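Local structure of KLLA0F20702p (Kluyveromyces lactis, 5Y5A) at residues Q257-S262 with L365-G370; K17-V22 with Q39-K44; G551-T556 with V562-K567. The protein is an Est1 protein, a telomerase subunit that probably recruits the enzyme to telomeres by binding the telomere protein Cdc13. One frame throughout, in Å; residues are numbered along the deposited sequence.

Overall arrangement
Three contacts, in series along the chain, sample the core and both flanks of a mostly helical protein. Contact 1 lies about 7 Å from the chain's centre, where helix 251-263 meets helix 339-379 through buried apolar contacts, with no hydrogen bond across. Contact 2, about 35 Å out, pairs helices 7-21 and 33-53; it is apolar too, but partly buried, with a glutamine at its margin. Contact 3, about 40 Å out on the opposite side from contact 2, is a surface hairpin, and there backbone hydrogen bonds and an aromatic pair replace the helix packing. No two contacts share an element; centres of contacts 2 and 3 are about 74 Å apart.

Contact 1: residues Q257-S262 with L365-G370; sequences QFVRSS and LILLIG
V259 of helix 251-263 packs against L367 and G370 of the long helix 339-379, a helix-helix contact inside the Est1 DNA/RNA binding domain, a family of the TPR clan. The two short segments approach to 9.5 Å between axes and cross at 46°, and all the residues that touch are buried.

The apolar part rests on the two methyls of V259, each with its own target. CG1 is turned away from the backbone N (chi1 166°) and lies against the main chain of G370, 3.8 Å from G370 CA. With no side chain at G370 the backbones can come near each other here, V259 CA and G370 CA being 6.3 Å apart. The other methyl, V259 CG2, meets L367 CD1 at 3.6 Å, the two side chains crossing at about a right angle. The branch of L367 bends back to this point although its CB does not face the partner helix. A looser touch is made by the aliphatic arm of R260, whose CD comes within 4.5 Å of I366 CG2.

No hydrogen bond joins the segments; the guanidinium of R260 is bonded elsewhere, NH1 to M487 O and Y256 OH. L488 and F491 touch both R260 and I366, so that the loop holding them covers this flank of the contact. Away from V259, Q257 and S261 pack on F238 of helix 235-247, and L368 of the long helix faces helix 385-410.

Within helix 251-263 two serine hydroxyls share one carbonyl: S261 OG donates to F258 O at 2.8 Å and S262 OG to the same F258 O at 2.9 Å, from opposite faces of the carbonyl plane.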
ATOM      1  N   GLN A 257      -2.056   3.620  -3.264  1.00 37.82           N
ATOM      2  CA  GLN A 257      -2.683   2.325  -3.028  1.00 37.23           C
ATOM      3  C   GLN A 257      -2.650   1.460  -4.288  1.00 39.52           C
ATOM      4  O   GLN A 257      -2.447   0.244  -4.212  1.00 37.47           O
ATOM      5  CB  GLN A 257      -4.120   2.519  -2.545  1.00 33.01           C
ATOM      6  CG  GLN A 257      -4.214   3.158  -1.160  1.00 41.38           C
ATOM      7  CD  GLN A 257      -3.818   2.205  -0.039  1.00 47.11           C
ATOM      8  OE1 GLN A 257      -4.044   0.994  -0.119  1.00 47.80           O
ATOM      9  NE2 GLN A 257      -3.227   2.750   1.011  1.00 49.47           N
ATOM     10  N   PHE A 258      -2.843   2.086  -5.445  1.00 36.60           N
ATOM     11  CA  PHE A 258      -2.741   1.355  -6.709  1.00 40.84           C
ATOM     12  C   PHE A 258      -1.330   0.803  -6.917  1.00 40.01           C
ATOM     13  O   PHE A 258      -1.158  -0.302  -7.428  1.00 39.28           O
ATOM     14  CB  PHE A 258      -3.137   2.244  -7.898  1.00 43.65           C
ATOM     15  CG  PHE A 258      -4.596   2.641  -7.907  1.00 47.17           C
ATOM     16  CD1 PHE A 258      -5.541   1.893  -7.214  1.00 39.10           C
ATOM     17  CD2 PHE A 258      -5.022   3.766  -8.604  1.00 49.90           C
ATOM     18  CE1 PHE A 258      -6.892   2.254  -7.221  1.00 45.09           C
ATOM     19  CE2 PHE A 258      -6.367   4.135  -8.614  1.00 47.48           C
ATOM     20  CZ  PHE A 258      -7.301   3.378  -7.918  1.00 46.35           C
ATOM     21  N   VAL A 259      -0.323   1.579  -6.526  1.00 39.52           N
ATOM     22  CA  VAL A 259       1.063   1.145  -6.667  1.00 31.90           C
ATOM     23  C   VAL A 259       1.344  -0.009  -5.714  1.00 35.60           C
ATOM     24  O   VAL A 259       1.959  -0.994  -6.097  1.00 41.14           O
ATOM     25  CB  VAL A 259       2.047   2.299  -6.398  1.00 36.44           C
ATOM     26  CG1 VAL A 259       3.460   1.765  -6.215  1.00 36.17           C
ATOM     27  CG2 VAL A 259       1.999   3.301  -7.547  1.00 34.66           C
ATOM     28  N   ARG A 260       0.869   0.105  -4.473  1.00 40.26           N
ATOM     29  CA  ARG A 260       1.024  -0.982  -3.505  1.00 40.46           C
ATOM     30  C   ARG A 260       0.354  -2.276  -4.000  1.00 43.09           C
ATOM     31  O   ARG A 260       0.796  -3.378  -3.677  1.00 40.40           O
ATOM     32  CB  ARG A 260       0.440  -0.589  -2.144  1.00 37.12           C
ATOM     33  CG  ARG A 260       1.168   0.557  -1.418  1.00 38.00           C
ATOM     34  CD  ARG A 260       2.606   0.189  -1.044  1.00 35.59           C
ATOM     35  NE  ARG A 260       2.695  -1.081  -0.329  1.00 39.97           N
ATOM     36  CZ  ARG A 260       2.636  -1.207   0.995  1.00 44.72           C
ATOM     37  NH1 ARG A 260       2.480  -0.135   1.763  1.00 37.79           N
ATOM     38  NH2 ARG A 260       2.737  -2.411   1.555  1.00 40.26           N
ATOM     39  N   SER A 261      -0.713  -2.130  -4.778  1.00 39.94           N
ATOM     40  CA  SER A 261      -1.507  -3.276  -5.195  1.00 46.91           C
ATOM     41  C   SER A 261      -0.834  -3.981  -6.361  1.00 45.79           C
ATOM     42  O   SER A 261      -1.087  -5.151  -6.615  1.00 42.47           O
ATOM     43  CB  SER A 261      -2.923  -2.847  -5.588  1.00 44.48           C
ATOM     44  OG  SER A 261      -2.948  -2.394  -6.930  1.00 41.27           O
ATOM     45  N   SER A 262       0.021  -3.246  -7.066  1.00 41.14           N
ATOM     46  CA  SER A 262       0.707  -3.770  -8.235  1.00 42.94           C
ATOM     47  C   SER A 262       2.028  -4.407  -7.872  1.00 36.05           C
ATOM     48  O   SER A 262       2.565  -5.179  -8.645  1.00 39.56           O
ATOM     49  CB  SER A 262       0.968  -2.662  -9.258  1.00 41.18           C
ATOM     50  OG  SER A 262      -0.216  -1.971  -9.582  1.00 42.45           O
ATOM     51  N   LEU A 365       7.261   9.464  -0.807  1.00 49.46           N
ATOM     52  CA  LEU A 365       8.517   8.738  -0.977  1.00 43.94           C
ATOM     53  C   LEU A 365       8.278   7.307  -1.447  1.00 37.91           C
ATOM     54  O   LEU A 365       8.862   6.863  -2.433  1.00 35.10           O
ATOM     55  CB  LEU A 365       9.313   8.739   0.334  1.00 44.26           C
ATOM     56  CG  LEU A 365      10.537   7.823   0.362  1.00 43.45           C
ATOM     57  CD1 LEU A 365      11.660   8.371  -0.508  1.00 38.81           C
ATOM     58  CD2 LEU A 365      11.023   7.594   1.795  1.00 49.97           C
ATOM     59  N   ILE A 366       7.401   6.589  -0.757  1.00 40.81           N
ATOM     60  CA  ILE A 366       7.109   5.206  -1.128  1.00 41.63           C
ATOM     61  C   ILE A 366       6.412   5.092  -2.488  1.00 38.87           C
ATOM     62  O   ILE A 366       6.754   4.219  -3.294  1.00 38.28           O
ATOM     63  CB  ILE A 366       6.248   4.528  -0.067  1.00 43.88           C
ATOM     64  CG1 ILE A 366       6.954   4.602   1.290  1.00 46.10           C
ATOM     65  CG2 ILE A 366       5.976   3.076  -0.448  1.00 37.28           C
ATOM     66  CD1 ILE A 366       5.998   4.503   2.449  1.00 43.54           C
ATOM     67  N   LEU A 367       5.441   5.968  -2.742  1.00 35.65           N
ATOM     68  CA  LEU A 367       4.801   6.037  -4.055  1.00 36.12           C
ATOM     69  C   LEU A 367       5.855   6.176  -5.162  1.00 38.87           C
ATOM     70  O   LEU A 367       5.835   5.451  -6.154  1.00 38.51           O
ATOM     71  CB  LEU A 367       3.824   7.208  -4.111  1.00 29.15           C
ATOM     72  CG  LEU A 367       3.305   7.640  -5.483  1.00 35.86           C
ATOM     73  CD1 LEU A 367       2.372   6.580  -6.082  1.00 40.21           C
ATOM     74  CD2 LEU A 367       2.588   8.976  -5.379  1.00 39.38           C
ATOM     75  N   LEU A 368       6.783   7.107  -4.959  1.00 37.79           N
ATOM     76  CA  LEU A 368       7.831   7.410  -5.925  1.00 38.50           C
ATOM     77  C   LEU A 368       8.774   6.230  -6.157  1.00 40.69           C
ATOM     78  O   LEU A 368       9.086   5.889  -7.303  1.00 39.62           O
ATOM     79  CB  LEU A 368       8.626   8.632  -5.454  1.00 41.67           C
ATOM     80  CG  LEU A 368       9.684   9.161  -6.415  1.00 40.69           C
ATOM     81  CD1 LEU A 368       9.028   9.589  -7.727  1.00 36.21           C
ATOM     82  CD2 LEU A 368      10.463  10.306  -5.768  1.00 35.74           C
ATOM     83  N   ILE A 369       9.231   5.611  -5.071  1.00 38.25           N
ATOM     84  CA  ILE A 369      10.070   4.410  -5.173  1.00 36.83           C
ATOM     85  C   ILE A 369       9.332   3.321  -5.948  1.00 42.65           C
ATOM     86  O   ILE A 369       9.867   2.739  -6.894  1.00 40.20           O
ATOM     87  CB  ILE A 369      10.476   3.882  -3.777  1.00 32.86           C
ATOM     88  CG1 ILE A 369      11.645   4.701  -3.235  1.00 33.73           C
ATOM     89  CG2 ILE A 369      10.876   2.394  -3.838  1.00 34.08           C
ATOM     90  CD1 ILE A 369      11.922   4.480  -1.758  1.00 35.13           C
ATOM     91  N   GLY A 370       8.097   3.056  -5.542  1.00 38.42           N
ATOM     92  CA  GLY A 370       7.252   2.111  -6.245  1.00 33.55           C
ATOM     93  C   GLY A 370       7.059   2.474  -7.707  1.00 33.31           C
ATOM     94  O   GLY A 370       7.069   1.607  -8.569  1.00 37.49           O
TER

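Contact 2: residues K17-V22 with Q39-K44; sequences KQLQSV and QMIHSK
I41 reaches out from helix 33-53 and meets L19 of helix 7-21 tip to tip, its CD1 methyl 3.8 Å from L19 CG. Both methyls of the leucine also border this end: L19 CD1 is 3.9 Å from I41 CD1, and L19 CD2 is 4.1 Å from the same atom, so the isoleucine tip sits against the whole fork. Beside it Q18 runs past I41 in the opposite direction, with Q18 OE1 3.8 Å from I41 CD1. That is a van der Waals touch at the exposed margin, and no hydrogen bond joins the segments.

The isoleucine reaches this far because its CG1 lies anti to the carbonyl carbon (chi1 -65°) and its chain continues extended to CD1 (chi2 175°). The backbones stay well apart, L19 CA and I41 CA being 9.4 Å from each other, and the side chains span the distance.

A second shell surrounds the pair. L19 also packs on A37 and I38, earlier on the helix that carries I41, and on V89 and I93 of helix 78-105. V89 touches I41 as well, so a third helix covers both partners. Next to I41, H42 turns to the interior, where its NE2 is hydrogen-bonded to H90 NE2 and its ring meets that of H90 at a steep angle; Q129 and L133 of helix 113-144 lie against it.

Helices 7-21 and 33-53, consecutive in the chain, thus form a roughly antiparallel helical hairpin, packed through L19 and I41 on helix 78-105.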
ATOM      1  N   LYS A  17     -25.996 -17.360 -13.575  1.00 91.49           N
ATOM      2  CA  LYS A  17     -27.038 -17.408 -14.600  1.00 95.19           C
ATOM      3  C   LYS A  17     -28.437 -17.391 -13.995  1.00 92.18           C
ATOM      4  O   LYS A  17     -29.350 -16.782 -14.548  1.00 94.79           O
ATOM      5  CB  LYS A  17     -26.860 -18.646 -15.485  1.00103.38           C
ATOM      6  CG  LYS A  17     -25.524 -18.676 -16.215  1.00107.93           C
ATOM      7  CD  LYS A  17     -25.458 -19.751 -17.291  1.00111.16           C
ATOM      8  CE  LYS A  17     -24.115 -19.689 -18.013  1.00113.33           C
ATOM      9  NZ  LYS A  17     -24.015 -20.644 -19.149  1.00116.51           N
ATOM     10  N   GLN A  18     -28.597 -18.057 -12.855  1.00 91.07           N
ATOM     11  CA  GLN A  18     -29.858 -18.032 -12.125  1.00 93.47           C
ATOM     12  C   GLN A  18     -30.237 -16.612 -11.709  1.00 94.91           C
ATOM     13  O   GLN A  18     -31.376 -16.184 -11.897  1.00 94.25           O
ATOM     14  CB  GLN A  18     -29.782 -18.934 -10.891  1.00 97.64           C
ATOM     15  CG  GLN A  18     -29.936 -20.417 -11.193  1.00104.55           C
ATOM     16  CD  GLN A  18     -29.981 -21.274  -9.941  1.00109.52           C
ATOM     17  OE1 GLN A  18     -29.626 -20.824  -8.851  1.00108.55           O
ATOM     18  NE2 GLN A  18     -30.425 -22.518 -10.091  1.00114.48           N
ATOM     19  N   LEU A  19     -29.273 -15.883 -11.154  1.00 97.39           N
ATOM     20  CA  LEU A  19     -29.529 -14.547 -10.624  1.00 96.85           C
ATOM     21  C   LEU A  19     -29.701 -13.494 -11.716  1.00 97.77           C
ATOM     22  O   LEU A  19     -30.382 -12.487 -11.511  1.00 99.15           O
ATOM     23  CB  LEU A  19     -28.401 -14.136  -9.675  1.00 90.24           C
ATOM     24  CG  LEU A  19     -28.438 -14.842  -8.320  1.00 87.12           C
ATOM     25  CD1 LEU A  19     -27.228 -14.481  -7.480  1.00 84.52           C
ATOM     26  CD2 LEU A  19     -29.730 -14.508  -7.584  1.00 82.12           C
ATOM     27  N   GLN A  20     -29.084 -13.722 -12.872  1.00100.50           N
ATOM     28  CA  GLN A  20     -29.223 -12.809 -14.002  1.00104.61           C
ATOM     29  C   GLN A  20     -30.667 -12.766 -14.475  1.00105.08           C
ATOM     30  O   GLN A  20     -31.196 -11.704 -14.806  1.00104.03           O
ATOM     31  CB  GLN A  20     -28.302 -13.222 -15.149  1.00114.19           C
ATOM     32  CG  GLN A  20     -26.824 -13.023 -14.850  1.00123.91           C
ATOM     33  CD  GLN A  20     -25.926 -13.586 -15.935  1.00128.04           C
ATOM     34  OE1 GLN A  20     -26.372 -14.354 -16.791  1.00128.51           O
ATOM     35  NE2 GLN A  20     -24.651 -13.203 -15.906  1.00126.20           N
ATOM     36  N   SER A  21     -31.300 -13.933 -14.496  1.00106.80           N
ATOM     37  CA  SER A  21     -32.708 -14.033 -14.853  1.00109.62           C
ATOM     38  C   SER A  21     -33.561 -13.308 -13.814  1.00110.52           C
ATOM     39  O   SER A  21     -34.631 -12.782 -14.126  1.00110.94           O
ATOM     40  CB  SER A  21     -33.126 -15.499 -14.972  1.00110.22           C
ATOM     41  OG  SER A  21     -34.421 -15.617 -15.538  1.00114.93           O
ATOM     42  N   VAL A  22     -33.071 -13.275 -12.579  1.00110.86           N
ATOM     43  CA  VAL A  22     -33.748 -12.576 -11.494  1.00112.47           C
ATOM     44  C   VAL A  22     -33.276 -11.127 -11.390  1.00114.44           C
ATOM     45  O   VAL A  22     -33.788 -10.240 -12.073  1.00116.19           O
ATOM     46  CB  VAL A  22     -33.513 -13.276 -10.146  1.00109.12           C
ATOM     47  CG1 VAL A  22     -34.373 -12.646  -9.072  1.00110.84           C
ATOM     48  CG2 VAL A  22     -33.802 -14.761 -10.263  1.00109.67           C
ATOM     49  N   GLN A  39     -31.224 -16.489  -1.000  1.00 90.17           N
ATOM     50  CA  GLN A  39     -31.201 -17.301   0.212  1.00 88.88           C
ATOM     51  C   GLN A  39     -30.847 -18.752  -0.077  1.00 84.26           C
ATOM     52  O   GLN A  39     -30.127 -19.389   0.691  1.00 83.36           O
ATOM     53  CB  GLN A  39     -32.548 -17.237   0.923  1.00 91.65           C
ATOM     54  CG  GLN A  39     -32.747 -15.985   1.738  1.00 94.28           C
ATOM     55  CD  GLN A  39     -34.151 -15.885   2.280  1.00 97.18           C
ATOM     56  OE1 GLN A  39     -35.059 -16.557   1.797  1.00 94.26           O
ATOM     57  NE2 GLN A  39     -34.338 -15.049   3.293  1.00104.87           N
ATOM     58  N   MET A  40     -31.362 -19.271  -1.184  1.00 82.18           N
ATOM     59  CA  MET A  40     -31.088 -20.646  -1.569  1.00 85.39           C
ATOM     60  C   MET A  40     -29.617 -20.823  -1.927  1.00 80.96           C
ATOM     61  O   MET A  40     -28.979 -21.795  -1.518  1.00 80.47           O
ATOM     62  CB  MET A  40     -31.975 -21.060  -2.740  1.00 91.59           C
ATOM     63  CG  MET A  40     -33.451 -21.117  -2.398  1.00100.23           C
ATOM     64  SD  MET A  40     -33.812 -22.293  -1.081  1.00146.98           S
ATOM     65  CE  MET A  40     -33.421 -23.832  -1.902  1.00120.88           C
ATOM     66  N   ILE A  41     -29.079 -19.872  -2.686  1.00 73.48           N
ATOM     67  CA  ILE A  41     -27.690 -19.932  -3.120  1.00 72.70           C
ATOM     68  C   ILE A  41     -26.747 -19.748  -1.933  1.00 74.45           C
ATOM     69  O   ILE A  41     -25.741 -20.446  -1.818  1.00 76.09           O
ATOM     70  CB  ILE A  41     -27.400 -18.872  -4.209  1.00 74.48           C
ATOM     71  CG1 ILE A  41     -28.207 -19.196  -5.473  1.00 77.35           C
ATOM     72  CG2 ILE A  41     -25.906 -18.796  -4.520  1.00 60.64           C
ATOM     73  CD1 ILE A  41     -28.108 -18.161  -6.563  1.00 75.34           C
ATOM     74  N   HIS A  42     -27.084 -18.816  -1.046  1.00 74.67           N
ATOM     75  CA  HIS A  42     -26.320 -18.614   0.182  1.00 76.82           C
ATOM     76  C   HIS A  42     -26.297 -19.882   1.029  1.00 80.55           C
ATOM     77  O   HIS A  42     -25.282 -20.215   1.642  1.00 78.01           O
ATOM     78  CB  HIS A  42     -26.901 -17.457   1.001  1.00 78.10           C
ATOM     79  CG  HIS A  42     -26.366 -16.114   0.620  1.00 81.62           C
ATOM     80  ND1 HIS A  42     -26.541 -14.994   1.404  1.00 85.07           N
ATOM     81  CD2 HIS A  42     -25.652 -15.709  -0.458  1.00 82.60           C
ATOM     82  CE1 HIS A  42     -25.962 -13.957   0.825  1.00 84.20           C
ATOM     83  NE2 HIS A  42     -25.416 -14.364  -0.307  1.00 82.53           N
ATOM     84  N   SER A  43     -27.423 -20.585   1.055  1.00 80.65           N
ATOM     85  CA  SER A  43     -27.552 -21.799   1.852  1.00 84.02           C
ATOM     86  C   SER A  43     -26.632 -22.903   1.342  1.00 83.54           C
ATOM     87  O   SER A  43     -26.067 -23.659   2.129  1.00 84.27           O
ATOM     88  CB  SER A  43     -29.000 -22.288   1.854  1.00 83.11           C
ATOM     89  OG  SER A  43     -29.091 -23.576   2.437  1.00 88.78           O
ATOM     90  N   LYS A  44     -26.489 -22.994   0.024  1.00 81.43           N
ATOM     91  CA  LYS A  44     -25.619 -23.996  -0.578  1.00 79.99           C
ATOM     92  C   LYS A  44     -24.158 -23.655  -0.343  1.00 78.95           C
ATOM     93  O   LYS A  44     -23.344 -24.530  -0.058  1.00 83.98           O
ATOM     94  CB  LYS A  44     -25.883 -24.118  -2.076  1.00 79.41           C
ATOM     95  CG  LYS A  44     -27.208 -24.754  -2.425  1.00 82.09           C
ATOM     96  CD  LYS A  44     -27.311 -25.020  -3.917  1.00 84.96           C
ATOM     97  CE  LYS A  44     -28.588 -25.774  -4.249  1.00 94.10           C
ATOM     98  NZ  LYS A  44     -28.671 -26.101  -5.697  1.00 98.74           N
TER

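Contact 3: residues G551-T556 with V562-K567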
ATOM      1  N   GLY A 551      34.366   9.515  -4.217  1.00 51.32           N
ATOM      2  CA  GLY A 551      35.534   9.954  -3.470  1.00 48.96           C
ATOM      3  C   GLY A 551      35.380  10.140  -1.971  1.00 48.03           C
ATOM      4  O   GLY A 551      36.285  10.659  -1.315  1.00 56.01           O
ATOM      5  N   PHE A 552      34.251   9.721  -1.413  1.00 50.14           N
ATOM      6  CA  PHE A 552      34.042   9.873   0.028  1.00 51.13           C
ATOM      7  C   PHE A 552      34.658   8.701   0.804  1.00 52.72           C
ATOM      8  O   PHE A 552      34.534   7.539   0.406  1.00 56.66           O
ATOM      9  CB  PHE A 552      32.547  10.015   0.341  1.00 47.94           C
ATOM     10  CG  PHE A 552      31.933  11.275  -0.211  1.00 48.76           C
ATOM     11  CD1 PHE A 552      32.077  12.482   0.457  1.00 46.17           C
ATOM     12  CD2 PHE A 552      31.223  11.254  -1.402  1.00 52.82           C
ATOM     13  CE1 PHE A 552      31.527  13.637  -0.050  1.00 48.55           C
ATOM     14  CE2 PHE A 552      30.659  12.411  -1.913  1.00 51.39           C
ATOM     15  CZ  PHE A 552      30.813  13.600  -1.240  1.00 46.56           C
ATOM     16  N   LYS A 553      35.326   9.025   1.907  1.00 50.75           N
ATOM     17  CA  LYS A 553      36.086   8.052   2.689  1.00 55.90           C
ATOM     18  C   LYS A 553      36.050   8.430   4.162  1.00 55.31           C
ATOM     19  O   LYS A 553      35.877   9.600   4.501  1.00 47.95           O
ATOM     20  CB  LYS A 553      37.549   7.982   2.218  1.00 53.09           C
ATOM     21  CG  LYS A 553      37.751   7.556   0.765  1.00 59.64           C
ATOM     22  CD  LYS A 553      37.904   6.046   0.637  1.00 75.55           C
ATOM     23  CE  LYS A 553      38.111   5.619  -0.817  1.00 82.51           C
ATOM     24  NZ  LYS A 553      36.922   5.965  -1.657  1.00 84.06           N
ATOM     25  N   LEU A 554      36.253   7.447   5.029  1.00 55.96           N
ATOM     26  CA  LEU A 554      36.321   7.697   6.462  1.00 54.97           C
ATOM     27  C   LEU A 554      37.697   8.194   6.885  1.00 57.46           C
ATOM     28  O   LEU A 554      38.684   7.478   6.760  1.00 58.40           O
ATOM     29  CB  LEU A 554      35.972   6.429   7.237  1.00 58.90           C
ATOM     30  CG  LEU A 554      35.821   6.571   8.749  1.00 66.53           C
ATOM     31  CD1 LEU A 554      34.675   7.506   9.087  1.00 64.13           C
ATOM     32  CD2 LEU A 554      35.603   5.209   9.378  1.00 72.95           C
ATOM     33  N   ASP A 555      37.754   9.430   7.377  1.00 51.29           N
ATOM     34  CA  ASP A 555      38.956   9.968   8.004  1.00 52.11           C
ATOM     35  C   ASP A 555      39.079   9.304   9.367  1.00 57.91           C
ATOM     36  O   ASP A 555      38.263   9.548  10.244  1.00 61.83           O
ATOM     37  CB  ASP A 555      38.854  11.495   8.119  1.00 52.91           C
ATOM     38  CG  ASP A 555      40.077  12.141   8.731  1.00 56.59           C
ATOM     39  OD1 ASP A 555      40.763  11.523   9.573  1.00 60.33           O
ATOM     40  OD2 ASP A 555      40.339  13.311   8.374  1.00 64.16           O
ATOM     41  N   THR A 556      40.104   8.477   9.544  1.00 60.85           N
ATOM     42  CA  THR A 556      40.187   7.614  10.718  1.00 58.63           C
ATOM     43  C   THR A 556      40.686   8.341  11.968  1.00 63.05           C
ATOM     44  O   THR A 556      40.664   7.781  13.063  1.00 65.23           O
ATOM     45  CB  THR A 556      41.099   6.392  10.444  1.00 57.69           C
ATOM     46  OG1 THR A 556      42.437   6.832  10.193  1.00 60.55           O
ATOM     47  CG2 THR A 556      40.596   5.606   9.235  1.00 58.52           C
ATOM     48  N   VAL A 562      34.812  12.267   4.868  1.00 52.63           N
ATOM     49  CA  VAL A 562      35.288  13.458   4.173  1.00 54.19           C
ATOM     50  C   VAL A 562      35.374  13.151   2.676  1.00 52.49           C
ATOM     51  O   VAL A 562      35.362  11.984   2.268  1.00 48.85           O
ATOM     52  CB  VAL A 562      36.690  13.920   4.671  1.00 53.73           C
ATOM     53  CG1 VAL A 562      36.674  14.339   6.144  1.00 50.86           C
ATOM     54  CG2 VAL A 562      37.716  12.827   4.438  1.00 54.19           C
ATOM     55  N   HIS A 563      35.481  14.189   1.856  1.00 47.09           N
ATOM     56  CA  HIS A 563      35.696  13.979   0.433  1.00 47.85           C
ATOM     57  C   HIS A 563      37.187  13.955   0.108  1.00 44.92           C
ATOM     58  O   HIS A 563      37.941  14.782   0.591  1.00 50.01           O
ATOM     59  CB  HIS A 563      35.004  15.056  -0.395  1.00 49.84           C
ATOM     60  CG  HIS A 563      35.079  14.800  -1.865  1.00 52.24           C
ATOM     61  ND1 HIS A 563      36.008  15.410  -2.679  1.00 56.31           N
ATOM     62  CD2 HIS A 563      34.372  13.960  -2.658  1.00 48.61           C
ATOM     63  CE1 HIS A 563      35.856  14.972  -3.918  1.00 56.90           C
ATOM     64  NE2 HIS A 563      34.871  14.090  -3.931  1.00 50.95           N
ATOM     65  N   THR A 564      37.607  13.002  -0.716  1.00 48.44           N
ATOM     66  CA  THR A 564      39.021  12.823  -1.009  1.00 55.95           C
ATOM     67  C   THR A 564      39.312  12.790  -2.500  1.00 58.47           C
ATOM     68  O   THR A 564      38.414  12.640  -3.316  1.00 54.33           O
ATOM     69  CB  THR A 564      39.565  11.519  -0.383  1.00 54.18           C
ATOM     70  OG1 THR A 564      38.920  10.389  -0.990  1.00 52.47           O
ATOM     71  CG2 THR A 564      39.313  11.504   1.118  1.00 52.35           C
ATOM     72  N   ALA A 565      40.585  12.950  -2.834  1.00 67.12           N
ATOM     73  CA  ALA A 565      41.099  12.679  -4.170  1.00 70.70           C
ATOM     74  C   ALA A 565      42.548  12.234  -4.016  1.00 77.03           C
ATOM     75  O   ALA A 565      43.165  12.460  -2.972  1.00 74.31           O
ATOM     76  CB  ALA A 565      40.989  13.901  -5.065  1.00 64.98           C
ATOM     77  N   VAL A 566      43.093  11.597  -5.045  1.00 82.75           N
ATOM     78  CA  VAL A 566      44.437  11.042  -4.955  1.00 82.58           C
ATOM     79  C   VAL A 566      45.512  12.094  -5.213  1.00 85.51           C
ATOM     80  O   VAL A 566      46.692  11.867  -4.937  1.00 86.40           O
ATOM     81  CB  VAL A 566      44.617   9.880  -5.936  1.00 82.12           C
ATOM     82  CG1 VAL A 566      43.580   8.794  -5.658  1.00 78.10           C
ATOM     83  CG2 VAL A 566      44.498  10.379  -7.366  1.00 85.08           C
ATOM     84  N   LYS A 567      45.105  13.246  -5.739  1.00 89.93           N
ATOM     85  CA  LYS A 567      46.041  14.332  -6.011  1.00 99.47           C
ATOM     86  C   LYS A 567      45.555  15.660  -5.440  1.00101.52           C
ATOM     87  O   LYS A 567      44.645  16.284  -5.984  1.00101.09           O
ATOM     88  CB  LYS A 567      46.277  14.473  -7.514  1.00103.35           C
ATOM     89  CG  LYS A 567      47.579  13.860  -8.005  1.00108.16           C
ATOM     90  CD  LYS A 567      47.793  14.173  -9.478  1.00108.91           C
ATOM     91  CE  LYS A 567      49.192  13.804  -9.932  1.00108.82           C
ATOM     92  NZ  LYS A 567      49.452  12.341  -9.852  1.00104.04           N
TER
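F552 and H563 face each other across a beta hairpin, strands 552-555 and 560-563, close to the carboxyl end of the modelled chain in a mostly helical chain. They form an antiparallel non-hydrogen-bonded pair; the next pair, K553 with V562, is hydrogen-bonded in both directions. K553 N donates to V562 O at 3.0 Å and V562 N to K553 O at 2.9 Å, both bonds nearly straight. Between these pairs F552 CA points its hydrogen at V562 O, 3.3 Å away.

The tight, buried part is the ring of F552, and H563, itself exposed, covers one face of it. The edge of H563 stands over that face in a T-shaped stack, centroids 5.0 Å apart and planes at 71°, with H563 CD2 above the centre of the phenyl ring. The imidazole is brought there by CG lying opposite the backbone N (chi1 -174°), while F552 CE1 packs on H563 CB. C450, Q451 and V454 of helix 447-462 also touch F552, which ties the hairpin to the helical body.

The face with K553, V562 and D555 is looser in its contacts. V562 CG1 and V562 CG2 each lie 4.1 Å from D555 CB. K553 crosses T564 at about a right angle, K553 CG 3.5 Å from T564 OG1, after which the lysine chain, bent at chi2, leads away. D555 directs its OD1 to the backbone N of E557 and K558 in the turn, instead of across the strands.

Beyond the last pair, where strand pairing stops, one carbonyl takes two bonds from a single residue: T564 N and T564 OG1 approach G551 O from opposite faces of its plane, the hydroxyl at 2.7 Å.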